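Local coordinates for protein acyl-CoA thioesterase II (Mycobacterium avium subsp. paratuberculosis, PDB 4R9Z) that probably hydrolyses fatty acyl-CoA thioesters to free fatty acids and coenzyme A, with a double hot-dog fold, at residues Gly56-His60 with Glu85-Ser90; Pro75-Val81 with Arg92-Gln98; Gln123-Pro127 with Phe257-Leu263; Val214-Ala218 with Met271-Pro275. All coordinates share one frame; numbering follows the deposited sequence.

Interaction 1 (Gly56-His60 with Glu85-Ser90); sequences GREPH and EGRTFS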
loop_
_atom_site.group_PDB
_atom_site.type_symbol
_atom_site.label_atom_id
_atom_site.label_comp_id
_atom_site.label_asym_id
_atom_site.label_seq_id
_atom_site.Cartn_x
_atom_site.Cartn_y
_atom_site.Cartn_z
ATOM N N GLY B 56 2.181 22.873 -6.137
ATOM C CA GLY B 56 3.583 22.672 -6.471
ATOM C C GLY B 56 4.272 21.597 -5.646
ATOM O O GLY B 56 5.457 21.701 -5.322
ATOM N N ARG B 57 3.526 20.549 -5.318
ATOM C CA ARG B 57 4.065 19.439 -4.551
ATOM C C ARG B 57 3.890 18.150 -5.341
ATOM O O ARG B 57 2.902 17.980 -6.055
ATOM C CB ARG B 57 3.376 19.348 -3.190
ATOM C CG ARG B 57 3.783 20.452 -2.230
ATOM C CD ARG B 57 3.113 20.312 -0.870
ATOM N NE ARG B 57 3.470 21.418 0.017
ATOM C CZ ARG B 57 3.133 21.496 1.302
ATOM N NH1 ARG B 57 2.414 20.535 1.865
ATOM N NH2 ARG B 57 3.509 22.539 2.027
ATOM N N GLU B 58 4.864 17.253 -5.233
ATOM C CA GLU B 58 4.824 16.000 -5.978
ATOM C C GLU B 58 4.414 14.823 -5.091
ATOM O O GLU B 58 4.724 14.794 -3.896
ATOM C CB GLU B 58 6.183 15.727 -6.621
ATOM C CG GLU B 58 6.488 16.626 -7.806
ATOM C CD GLU B 58 7.955 16.614 -8.173
ATOM O OE1 GLU B 58 8.477 15.530 -8.508
ATOM O OE2 GLU B 58 8.588 17.686 -8.116
ATOM N N PRO B 59 3.713 13.842 -5.678
ATOM C CA PRO B 59 3.294 12.669 -4.906
ATOM C C PRO B 59 4.454 11.725 -4.647
ATOM O O PRO B 59 5.212 11.401 -5.564
ATOM C CB PRO B 59 2.246 12.011 -5.805
ATOM C CG PRO B 59 2.600 12.445 -7.174
ATOM C CD PRO B 59 3.197 13.815 -7.056
ATOM N N HIS B 60 4.602 11.295 -3.400
ATOM C CA HIS B 60 5.642 10.335 -3.091
ATOM C C HIS B 60 5.029 8.959 -2.806
ATOM O O HIS B 60 5.741 7.955 -2.783
ATOM C CB HIS B 60 6.495 10.826 -1.923
ATOM C CG HIS B 60 5.751 10.950 -0.632
ATOM N ND1 HIS B 60 5.549 9.883 0.212
ATOM C CD2 HIS B 60 5.164 12.019 -0.043
ATOM C CE1 HIS B 60 4.873 10.289 1.275
ATOM N NE2 HIS B 60 4.629 11.577 1.146
ATOM N N GLU B 85 -2.547 19.439 5.446
ATOM C CA GLU B 85 -1.850 20.486 4.732
ATOM C C GLU B 85 -0.829 21.086 5.672
ATOM O O GLU B 85 -1.146 21.959 6.477
ATOM C CB GLU B 85 -2.823 21.546 4.214
ATOM C CG GLU B 85 -2.185 22.565 3.283
ATOM C CD GLU B 85 -1.668 21.943 1.994
ATOM O OE1 GLU B 85 -2.195 20.890 1.575
ATOM O OE2 GLU B 85 -0.733 22.510 1.394
ATOM N N GLY B 86 0.396 20.592 5.578
ATOM C CA GLY B 86 1.449 20.994 6.486
ATOM C C GLY B 86 2.572 21.745 5.809
ATOM O O GLY B 86 2.584 21.924 4.587
ATOM N N ARG B 87 3.517 22.194 6.627
ATOM C CA ARG B 87 4.716 22.870 6.153
ATOM C C ARG B 87 5.504 22.002 5.179
ATOM O O ARG B 87 6.052 22.495 4.191
ATOM C CB ARG B 87 5.587 23.259 7.352
ATOM C CG ARG B 87 6.960 23.811 7.015
ATOM C CD ARG B 87 6.904 25.026 6.108
ATOM N NE ARG B 87 8.250 25.437 5.718
ATOM C CZ ARG B 87 8.524 26.257 4.709
ATOM N NH1 ARG B 87 7.540 26.763 3.975
ATOM N NH2 ARG B 87 9.783 26.569 4.435
ATOM N N THR B 88 5.535 20.700 5.447
ATOM C CA THR B 88 6.316 19.782 4.630
ATOM C C THR B 88 5.421 18.889 3.780
ATOM O O THR B 88 5.602 18.782 2.567
ATOM C CB THR B 88 7.222 18.878 5.502
ATOM O OG1 THR B 88 7.919 19.667 6.473
ATOM C CG2 THR B 88 8.224 18.141 4.638
ATOM N N PHE B 89 4.440 18.269 4.427
ATOM C CA PHE B 89 3.615 17.253 3.784
ATOM C C PHE B 89 2.197 17.702 3.454
ATOM O O PHE B 89 1.618 18.560 4.122
ATOM C CB PHE B 89 3.531 16.007 4.673
ATOM C CG PHE B 89 4.768 15.163 4.661
ATOM C CD1 PHE B 89 4.997 14.264 3.633
ATOM C CD2 PHE B 89 5.699 15.262 5.685
ATOM C CE1 PHE B 89 6.136 13.481 3.619
ATOM C CE2 PHE B 89 6.839 14.487 5.678
ATOM C CZ PHE B 89 7.060 13.593 4.642
ATOM N N SER B 90 1.638 17.070 2.433
ATOM C CA SER B 90 0.225 17.181 2.124
ATOM C C SER B 90 -0.364 15.780 1.986
ATOM O O SER B 90 0.323 14.843 1.579
ATOM C CB SER B 90 0.007 17.980 0.836
ATOM O OG SER B 90 0.417 19.325 0.990
#
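Arg57 reaches end-on into the turn of the hairpin formed by strands 76-85 and 89-98, in the N-terminal hot-dog domain. Its CG stands anti to the carbonyl carbon (chi1 -72°), and the chain then runs extended from CG to NE. This carries the guanidinium to the backbone of Gly86. NH1 and NH2 both donate to Gly86 O, NH2 at 2.8 Å and nearly straight along the C=O direction, with the oxygen in the guanidinium plane. Two N-H groups on one oxygen probably restrict rotation of the group. Ser90 OG lies by NH1, near the guanidinium plane, but too close for the bond to be more than doubtful. Thr88 O lies over one face. Glu85 OE2 lies over the opposite face, 3.7 Å from Arg57 NH1, in a long salt bridge that rests on charge alone. The stronger partner of this carboxylate is Arg92, which pairs with OE1.

The rings of His60 and Phe89 are inclined at 71°. His60 is held by Ser109 and by Glu270 of the second subunit, and Phe89 meets Tyr272 of that subunit edge-to-face. Within the pair, His60 NE2 sits at the edge of the Phe89 ring, 3.5 Å from Phe89 CE1.

Interaction 2 (Pro75-Val81 with Arg92-Gln98); sequences PVDFEVV and RRVTARQ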
loop_
_atom_site.group_PDB
_atom_site.type_symbol
_atom_site.label_atom_id
_atom_site.label_comp_id
_atom_site.label_asym_id
_atom_site.label_seq_id
_atom_site.Cartn_x
_atom_site.Cartn_y
_atom_site.Cartn_z
ATOM N N PRO B 75 -18.558 9.674 -18.064
ATOM C CA PRO B 75 -17.395 10.265 -17.393
ATOM C C PRO B 75 -17.415 9.990 -15.890
ATOM O O PRO B 75 -18.406 9.466 -15.384
ATOM C CB PRO B 75 -17.538 11.763 -17.684
ATOM C CG PRO B 75 -18.980 11.964 -17.971
ATOM C CD PRO B 75 -19.486 10.693 -18.582
ATOM N N VAL B 76 -16.344 10.358 -15.192
ATOM C CA VAL B 76 -16.213 10.074 -13.765
ATOM C C VAL B 76 -15.998 11.338 -12.927
ATOM O O VAL B 76 -15.160 12.178 -13.259
ATOM C CB VAL B 76 -15.037 9.097 -13.516
ATOM C CG1 VAL B 76 -14.770 8.920 -12.025
ATOM C CG2 VAL B 76 -15.299 7.761 -14.204
ATOM N N ASP B 77 -16.738 11.456 -11.827
ATOM C CA ASP B 77 -16.595 12.596 -10.921
ATOM C C ASP B 77 -15.591 12.300 -9.816
ATOM O O ASP B 77 -15.767 11.348 -9.053
ATOM C CB ASP B 77 -17.937 12.966 -10.279
ATOM C CG ASP B 77 -19.022 13.247 -11.298
ATOM O OD1 ASP B 77 -18.742 13.921 -12.312
ATOM O OD2 ASP B 77 -20.166 12.793 -11.077
ATOM N N PHE B 78 -14.556 13.130 -9.714
ATOM C CA PHE B 78 -13.566 12.980 -8.654
ATOM C C PHE B 78 -13.724 14.048 -7.581
ATOM O O PHE B 78 -13.576 15.239 -7.856
ATOM C CB PHE B 78 -12.146 13.047 -9.218
ATOM C CG PHE B 78 -11.825 11.960 -10.200
ATOM C CD1 PHE B 78 -12.184 12.079 -11.532
ATOM C CD2 PHE B 78 -11.149 10.821 -9.791
ATOM C CE1 PHE B 78 -11.882 11.082 -12.432
ATOM C CE2 PHE B 78 -10.845 9.818 -10.690
ATOM C CZ PHE B 78 -11.213 9.949 -12.010
ATOM N N GLU B 79 -14.020 13.622 -6.358
ATOM C CA GLU B 79 -14.020 14.531 -5.219
ATOM C C GLU B 79 -12.719 14.398 -4.439
ATOM O O GLU B 79 -12.311 13.292 -4.086
ATOM C CB GLU B 79 -15.210 14.265 -4.291
ATOM C CG GLU B 79 -15.226 15.171 -3.058
ATOM C CD GLU B 79 -16.261 14.768 -2.019
ATOM O OE1 GLU B 79 -16.781 13.631 -2.086
ATOM O OE2 GLU B 79 -16.538 15.587 -1.116
ATOM N N VAL B 80 -12.068 15.529 -4.177
ATOM C CA VAL B 80 -10.840 15.558 -3.388
ATOM C C VAL B 80 -11.103 16.113 -1.988
ATOM O O VAL B 80 -11.896 17.040 -1.817
ATOM C CB VAL B 80 -9.746 16.403 -4.067
ATOM C CG1 VAL B 80 -8.451 16.349 -3.274
ATOM C CG2 VAL B 80 -9.522 15.937 -5.491
ATOM N N VAL B 81 -10.454 15.519 -0.990
ATOM C CA VAL B 81 -10.579 15.961 0.392
ATOM C C VAL B 81 -9.199 16.215 1.010
ATOM O O VAL B 81 -8.277 15.425 0.832
ATOM C CB VAL B 81 -11.358 14.934 1.236
ATOM C CG1 VAL B 81 -11.311 15.297 2.714
ATOM C CG2 VAL B 81 -12.798 14.847 0.753
ATOM N N ARG B 92 -4.123 13.751 0.657
ATOM C CA ARG B 92 -5.422 13.884 0.005
ATOM C C ARG B 92 -6.199 12.579 -0.003
ATOM O O ARG B 92 -5.616 11.499 -0.039
ATOM C CB ARG B 92 -5.259 14.391 -1.430
ATOM C CG ARG B 92 -4.561 15.733 -1.530
ATOM C CD ARG B 92 -5.420 16.832 -0.934
ATOM N NE ARG B 92 -4.822 18.148 -1.123
ATOM C CZ ARG B 92 -4.224 18.827 -0.152
ATOM N NH1 ARG B 92 -4.154 18.310 1.063
ATOM N NH2 ARG B 92 -3.698 20.019 -0.394
ATOM N N ARG B 93 -7.521 12.698 0.045
ATOM C CA ARG B 93 -8.423 11.595 -0.255
ATOM C C ARG B 93 -9.079 11.900 -1.592
ATOM O O ARG B 93 -9.442 13.041 -1.854
ATOM C CB ARG B 93 -9.502 11.431 0.814
ATOM C CG ARG B 93 -10.569 10.414 0.427
ATOM C CD ARG B 93 -11.798 10.442 1.341
ATOM N NE ARG B 93 -11.522 10.884 2.705
ATOM C CZ ARG B 93 -12.404 11.536 3.459
ATOM N NH1 ARG B 93 -13.601 11.828 2.964
ATOM N NH2 ARG B 93 -12.090 11.907 4.699
ATOM N N VAL B 94 -9.200 10.902 -2.457
ATOM C CA VAL B 94 -9.928 11.091 -3.702
ATOM C C VAL B 94 -10.961 9.992 -3.845
ATOM O O VAL B 94 -10.638 8.812 -3.748
ATOM C CB VAL B 94 -9.008 11.092 -4.931
ATOM C CG1 VAL B 94 -9.836 11.192 -6.199
ATOM C CG2 VAL B 94 -8.018 12.241 -4.853
ATOM N N THR B 95 -12.209 10.382 -4.062
ATOM C CA THR B 95 -13.276 9.418 -4.268
ATOM C C THR B 95 -13.816 9.580 -5.682
ATOM O O THR B 95 -14.210 10.673 -6.078
ATOM C CB THR B 95 -14.408 9.587 -3.228
ATOM O OG1 THR B 95 -13.879 9.393 -1.911
ATOM C CG2 THR B 95 -15.497 8.565 -3.455
ATOM N N ALA B 96 -13.791 8.501 -6.458
ATOM C CA ALA B 96 -14.292 8.551 -7.830
ATOM C C ALA B 96 -15.698 7.975 -7.909
ATOM O O ALA B 96 -15.956 6.871 -7.439
ATOM C CB ALA B 96 -13.368 7.811 -8.761
ATOM N N ARG B 97 -16.602 8.729 -8.522
ATOM C CA ARG B 97 -17.994 8.317 -8.606
ATOM C C ARG B 97 -18.574 8.380 -10.007
ATOM O O ARG B 97 -18.189 9.214 -10.826
ATOM C CB ARG B 97 -18.866 9.176 -7.694
ATOM C CG ARG B 97 -18.643 9.001 -6.212
ATOM C CD ARG B 97 -19.532 9.977 -5.470
ATOM N NE ARG B 97 -19.489 9.803 -4.024
ATOM C CZ ARG B 97 -18.727 10.518 -3.204
ATOM N NH1 ARG B 97 -17.925 11.465 -3.688
ATOM N NH2 ARG B 97 -18.769 10.281 -1.900
ATOM N N GLN B 98 -19.502 7.467 -10.265
ATOM C CA GLN B 98 -20.423 7.567 -11.384
ATOM C C GLN B 98 -21.805 7.535 -10.770
ATOM O O GLN B 98 -22.223 6.512 -10.227
ATOM C CB GLN B 98 -20.229 6.439 -12.382
ATOM C CG GLN B 98 -19.374 6.821 -13.561
ATOM C CD GLN B 98 -19.056 5.631 -14.430
ATOM O OE1 GLN B 98 -19.367 4.493 -14.078
ATOM N NE2 GLN B 98 -18.412 5.880 -15.563
#
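Asp77 and Arg97, Glu79 and Thr95, and Val81 and Arg93 are three antiparallel hydrogen-bonded pairs. Each exchanges two backbone bonds, among them Arg97 N to Asp77 O at 2.8 Å. Phe78 with Ala96 and Val80 with Val94 are the non-hydrogen-bonded pairs between them. Here CA-H groups lean on carbonyls, as in Val80 CA to Arg93 O at 3.3 Å.

Apolar contacts fill the face that carries Phe78, Val80, Val94 and Ala96. Val94 CG1 meets the edge of the Phe78 ring, 3.8 Å from Phe78 CD2. Ala96 CB touches Phe78 CE2 and Val76 CG1. The hairpin is part of the hot-dog sheet that curves round helix 39-52: Phe78 and Val94 both pack on Ala46.

The other face, with Asp77, Glu79, Val81, Arg93, Thr95 and Arg97, is mostly polar and charged. Glu79 and Arg97 lie side by side, their flat groups 43° apart. Arg97 NH1 donates to Glu79 OE1 at 2.9 Å, on the anti side of the carboxylate. The methyl of Thr95 lies over the centre of the Arg97 guanidinium. Val81 CG1 sits over the Arg93 guanidinium, as the arginine bends at chi3 (-28°). Arg93 NE pairs with Glu105 of the second subunit.

Interaction 3 (Gln123-Pro127 with Phe257-Leu263); sequences QPIMP and FNRTGEL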
loop_
_atom_site.group_PDB
_atom_site.type_symbol
_atom_site.label_atom_id
_atom_site.label_comp_id
_atom_site.label_asym_id
_atom_site.label_seq_id
_atom_site.Cartn_x
_atom_site.Cartn_y
_atom_site.Cartn_z
ATOM N N GLN B 123 19.002 2.093 -3.069
ATOM C CA GLN B 123 17.937 1.468 -3.836
ATOM C C GLN B 123 18.309 0.029 -4.148
ATOM O O GLN B 123 19.475 -0.348 -4.022
ATOM C CB GLN B 123 17.681 2.246 -5.126
ATOM C CG GLN B 123 18.907 2.390 -6.009
ATOM C CD GLN B 123 18.578 2.959 -7.373
ATOM O OE1 GLN B 123 18.471 4.172 -7.542
ATOM N NE2 GLN B 123 18.404 2.083 -8.352
ATOM N N PRO B 124 17.321 -0.796 -4.528
ATOM C CA PRO B 124 17.751 -2.079 -5.086
ATOM C C PRO B 124 18.482 -1.841 -6.399
ATOM O O PRO B 124 18.106 -0.937 -7.156
ATOM C CB PRO B 124 16.438 -2.839 -5.307
ATOM C CG PRO B 124 15.368 -1.794 -5.287
ATOM C CD PRO B 124 15.857 -0.703 -4.392
ATOM N N ILE B 125 19.486 -2.664 -6.683
ATOM C CA ILE B 125 20.238 -2.524 -7.918
ATOM C C ILE B 125 19.404 -3.058 -9.062
ATOM O O ILE B 125 18.812 -4.131 -8.965
ATOM C CB ILE B 125 21.588 -3.276 -7.865
ATOM C CG1 ILE B 125 22.371 -2.891 -6.606
ATOM C CG2 ILE B 125 22.409 -3.007 -9.120
ATOM C CD1 ILE B 125 22.571 -1.401 -6.440
ATOM N N MET B 126 19.369 -2.311 -10.154
ATOM C CA MET B 126 18.611 -2.724 -11.317
ATOM C C MET B 126 19.226 -3.970 -11.930
ATOM O O MET B 126 20.434 -4.021 -12.162
ATOM C CB MET B 126 18.567 -1.604 -12.337
ATOM C CG MET B 126 17.745 -1.921 -13.543
ATOM S SD MET B 126 18.028 -0.643 -14.760
ATOM C CE MET B 126 17.510 -1.499 -16.225
ATOM N N PRO B 127 18.399 -4.997 -12.166
ATOM C CA PRO B 127 18.891 -6.252 -12.741
ATOM C C PRO B 127 19.477 -6.059 -14.135
ATOM O O PRO B 127 18.911 -5.309 -14.934
ATOM C CB PRO B 127 17.632 -7.124 -12.806
ATOM C CG PRO B 127 16.716 -6.553 -11.782
ATOM C CD PRO B 127 16.982 -5.079 -11.775
ATOM N N PHE B 257 12.520 1.152 -12.998
ATOM C CA PHE B 257 13.801 1.851 -13.091
ATOM C C PHE B 257 13.896 2.708 -14.350
ATOM O O PHE B 257 13.314 2.374 -15.386
ATOM C CB PHE B 257 14.972 0.866 -13.096
ATOM C CG PHE B 257 15.065 -0.006 -11.877
ATOM C CD1 PHE B 257 14.342 -1.186 -11.792
ATOM C CD2 PHE B 257 15.912 0.332 -10.835
ATOM C CE1 PHE B 257 14.446 -2.001 -10.675
ATOM C CE2 PHE B 257 16.021 -0.479 -9.715
ATOM C CZ PHE B 257 15.286 -1.647 -9.637
ATOM N N ASN B 258 14.637 3.810 -14.260
ATOM C CA ASN B 258 15.095 4.505 -15.461
ATOM C C ASN B 258 16.174 3.670 -16.133
ATOM O O ASN B 258 16.840 2.877 -15.467
ATOM C CB ASN B 258 15.637 5.900 -15.133
ATOM C CG ASN B 258 14.547 6.891 -14.788
ATOM O OD1 ASN B 258 13.449 6.847 -15.343
ATOM N ND2 ASN B 258 14.847 7.799 -13.869
ATOM N N ARG B 259 16.349 3.843 -17.442
ATOM C CA ARG B 259 17.390 3.119 -18.170
ATOM C C ARG B 259 18.758 3.334 -17.533
ATOM O O ARG B 259 19.633 2.478 -17.622
ATOM C CB ARG B 259 17.422 3.540 -19.641
ATOM C CG ARG B 259 18.386 2.723 -20.496
ATOM C CD ARG B 259 18.108 2.890 -21.983
ATOM N NE ARG B 259 18.815 1.900 -22.794
ATOM C CZ ARG B 259 18.555 1.661 -24.076
ATOM N NH1 ARG B 259 17.596 2.337 -24.697
ATOM N NH2 ARG B 259 19.248 0.746 -24.740
ATOM N N THR B 260 18.929 4.472 -16.871
ATOM C CA THR B 260 20.161 4.761 -16.148
ATOM C C THR B 260 20.323 3.843 -14.937
ATOM O O THR B 260 21.426 3.684 -14.408
ATOM C CB THR B 260 20.203 6.222 -15.671
ATOM O OG1 THR B 260 19.140 6.458 -14.738
ATOM C CG2 THR B 260 20.068 7.167 -16.856
ATOM N N GLY B 261 19.219 3.239 -14.502
ATOM C CA GLY B 261 19.245 2.343 -13.362
ATOM C C GLY B 261 18.804 2.964 -12.050
ATOM O O GLY B 261 18.889 2.326 -10.998
ATOM N N GLU B 262 18.357 4.216 -12.099
ATOM C CA GLU B 262 17.779 4.843 -10.915
ATOM C C GLU B 262 16.369 4.302 -10.679
ATOM O O GLU B 262 15.582 4.151 -11.620
ATOM C CB GLU B 262 17.744 6.369 -11.044
ATOM C CG GLU B 262 17.525 7.085 -9.709
ATOM C CD GLU B 262 17.226 8.567 -9.863
ATOM O OE1 GLU B 262 16.922 8.999 -10.996
ATOM O OE2 GLU B 262 17.300 9.296 -8.848
ATOM N N LEU B 263 16.068 3.989 -9.423
ATOM C CA LEU B 263 14.746 3.501 -9.049
ATOM C C LEU B 263 13.700 4.607 -9.206
ATOM O O LEU B 263 13.902 5.736 -8.762
ATOM C CB LEU B 263 14.759 2.973 -7.611
ATOM C CG LEU B 263 13.432 2.460 -7.046
ATOM C CD1 LEU B 263 12.996 1.185 -7.753
ATOM C CD2 LEU B 263 13.568 2.224 -5.556
#
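Gln123 NE2 donates to two backbone oxygens, Gly261 O across the contact at 2.7 Å and Pro124 O of its own segment at 3.3 Å. The first bond lies in the carbonyl plane of Gly261. The other end of the amide works too: Leu263 N donates to Gln123 OE1 at 3.1 Å. This bond is almost straight at the hydrogen (169°), but it comes side-on to the C=O (95°), above its plane and not on a lone pair. The side chain starts between the backbone N and the carbonyl carbon (chi1 57°) and then runs extended. Bonds at both ends probably fix the rotation of the amide.

Beside it, Met126 runs over one face of the Phe257 ring, the two side chains pointing in opposite directions. Met126 CB stands 3.8 Å from the Phe257 ring centroid, in a CH-pi contact. The sulfur makes an oblique Met-aromatic contact, and Met126 SD reaches Gly261 CA at 3.5 Å. Leu263 CD1 covers the opposite face of the ring. Pro124 O and Gln123 NE2 lie at its edge.

The loop after strand 121-122, which probably links the two hot-dog repeats, is thus joined to a hairpin turn, the type I beta turn Asn258 to Gly261.

Interaction 4 (Val214-Ala218 with Met271-Pro275); sequences VGASA and MYFPP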
loop_
_atom_site.group_PDB
_atom_site.type_symbol
_atom_site.label_atom_id
_atom_site.label_comp_id
_atom_site.label_asym_id
_atom_site.label_seq_id
_atom_site.Cartn_x
_atom_site.Cartn_y
_atom_site.Cartn_z
ATOM N N VAL B 214 -6.119 -18.436 -18.103
ATOM C CA VAL B 214 -7.523 -18.547 -18.529
ATOM C C VAL B 214 -8.511 -18.291 -17.371
ATOM O O VAL B 214 -9.336 -19.135 -17.007
ATOM C CB VAL B 214 -7.786 -19.930 -19.241
ATOM C CG1 VAL B 214 -7.588 -21.139 -18.304
ATOM C CG2 VAL B 214 -9.150 -19.953 -19.945
ATOM N N GLY B 215 -8.409 -17.098 -16.795
ATOM C CA GLY B 215 -9.195 -16.744 -15.628
ATOM C C GLY B 215 -9.458 -15.254 -15.577
ATOM O O GLY B 215 -8.527 -14.449 -15.622
ATOM N N ALA B 216 -10.729 -14.886 -15.460
ATOM C CA ALA B 216 -11.111 -13.487 -15.328
ATOM C C ALA B 216 -10.737 -12.944 -13.954
ATOM O O ALA B 216 -10.834 -13.646 -12.947
ATOM C CB ALA B 216 -12.599 -13.323 -15.577
ATOM N N SER B 217 -10.290 -11.695 -13.926
ATOM C CA SER B 217 -9.786 -11.086 -12.704
ATOM C C SER B 217 -10.281 -9.655 -12.553
ATOM O O SER B 217 -10.690 -9.021 -13.523
ATOM C CB SER B 217 -8.255 -11.113 -12.683
ATOM O OG SER B 217 -7.708 -10.153 -13.569
ATOM N N ALA B 218 -10.231 -9.151 -11.325
ATOM C CA ALA B 218 -10.506 -7.747 -11.061
ATOM C C ALA B 218 -9.467 -7.217 -10.088
ATOM O O ALA B 218 -9.139 -7.875 -9.103
ATOM C CB ALA B 218 -11.909 -7.559 -10.505
ATOM N N MET B 271 -5.276 -8.376 -6.426
ATOM C CA MET B 271 -6.357 -8.583 -7.379
ATOM C C MET B 271 -7.202 -9.812 -7.048
ATOM O O MET B 271 -6.713 -10.781 -6.464
ATOM C CB MET B 271 -5.799 -8.691 -8.799
ATOM C CG MET B 271 -4.944 -9.914 -9.061
ATOM S SD MET B 271 -3.787 -9.642 -10.421
ATOM C CE MET B 271 -2.539 -8.642 -9.615
ATOM N N TYR B 272 -8.474 -9.746 -7.428
ATOM C CA TYR B 272 -9.461 -10.784 -7.147
ATOM C C TYR B 272 -9.689 -11.724 -8.334
ATOM O O TYR B 272 -9.908 -11.274 -9.460
ATOM C CB TYR B 272 -10.782 -10.133 -6.737
ATOM C CG TYR B 272 -11.938 -11.084 -6.505
ATOM C CD1 TYR B 272 -11.881 -12.056 -5.514
ATOM C CD2 TYR B 272 -13.108 -10.981 -7.256
ATOM C CE1 TYR B 272 -12.949 -12.914 -5.293
ATOM C CE2 TYR B 272 -14.179 -11.831 -7.043
ATOM C CZ TYR B 272 -14.096 -12.796 -6.062
ATOM O OH TYR B 272 -15.159 -13.644 -5.845
ATOM N N PHE B 273 -9.594 -13.027 -8.077
ATOM C CA PHE B 273 -9.954 -14.049 -9.062
ATOM C C PHE B 273 -11.185 -14.847 -8.636
ATOM O O PHE B 273 -11.096 -15.695 -7.746
ATOM C CB PHE B 273 -8.796 -15.012 -9.301
ATOM C CG PHE B 273 -7.672 -14.424 -10.095
ATOM C CD1 PHE B 273 -6.631 -13.758 -9.464
ATOM C CD2 PHE B 273 -7.648 -14.545 -11.475
ATOM C CE1 PHE B 273 -5.591 -13.218 -10.196
ATOM C CE2 PHE B 273 -6.609 -14.015 -12.212
ATOM C CZ PHE B 273 -5.581 -13.346 -11.575
ATOM N N PRO B 274 -12.335 -14.585 -9.274
ATOM C CA PRO B 274 -13.564 -15.327 -8.968
ATOM C C PRO B 274 -13.425 -16.817 -9.257
ATOM O O PRO B 274 -12.964 -17.184 -10.338
ATOM C CB PRO B 274 -14.601 -14.700 -9.908
ATOM C CG PRO B 274 -14.044 -13.373 -10.282
ATOM C CD PRO B 274 -12.555 -13.518 -10.264
ATOM N N PRO B 275 -13.833 -17.668 -8.307
ATOM C CA PRO B 275 -13.881 -19.114 -8.552
ATOM C C PRO B 275 -15.009 -19.493 -9.509
ATOM O O PRO B 275 -14.764 -20.228 -10.469
ATOM C CB PRO B 275 -14.118 -19.704 -7.157
ATOM C CG PRO B 275 -13.715 -18.623 -6.200
ATOM C CD PRO B 275 -14.061 -17.341 -6.891
#
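The start of strand 218-226 pairs antiparallel with the end of strand 263-272, in the second hot-dog repeat. One hydrogen-bonded pair, Ala218 with Tyr272, makes the join. Ala218 N donates to Tyr272 O at 2.8 Å, and Tyr272 N donates back to Ala218 O at 2.6 Å. Next to this pair Ser217 and Phe273 still lie close, but the end-to-end directions of the segments are 125° apart and no second bridge forms.

The side-chain contact is made by Ser217 and Phe273. Phe273 has its CG anti to the carbonyl carbon (chi1 -73°), which turns the ring towards residues 215-217. Ser217 CB then sits over one face of that ring, 3.7 Å from the Phe273 centroid, as a CH-pi contact offset toward the rim. Gly215 O lies at the ring's edge. Phe273 also packs on Arg211 of helix 204-211 and on Ala250.

Tyr272 lends mainly its backbone. Its ring points off from Ala218, with Pro274 N over the centre of one face, and packs on Thr88 of the second subunit. Met271 touches Ala218 O through CB, while its chain bends at chi3 and packs on Ala207.

Ala216 O meets two side chains: Phe273 CD2 at 3.6 Å and Pro274 CD at 3.2 Å.

Interactions 1 and 2 lie in the N-terminal hot-dog repeat and share strand 89-98. They touch through the salt bridge from Glu85 to Arg92. Interaction 2 is the long sheet contact and the most buried, with 8 of 14 touching residues buried. Interactions 1, 3 and 4 have only two or three buried and lie at turns and strand ends. Interaction 1 closes the turn of the same hairpin with an arginine. Interactions 3 and 4 involve strand 263-272, one at its start and the other at its end. In interaction 3 an amide and a methionine of the loop hold it to the hairpin turn. In interaction 4 one backbone pair and a CH-pi contact make the join. All four reach the second subunit.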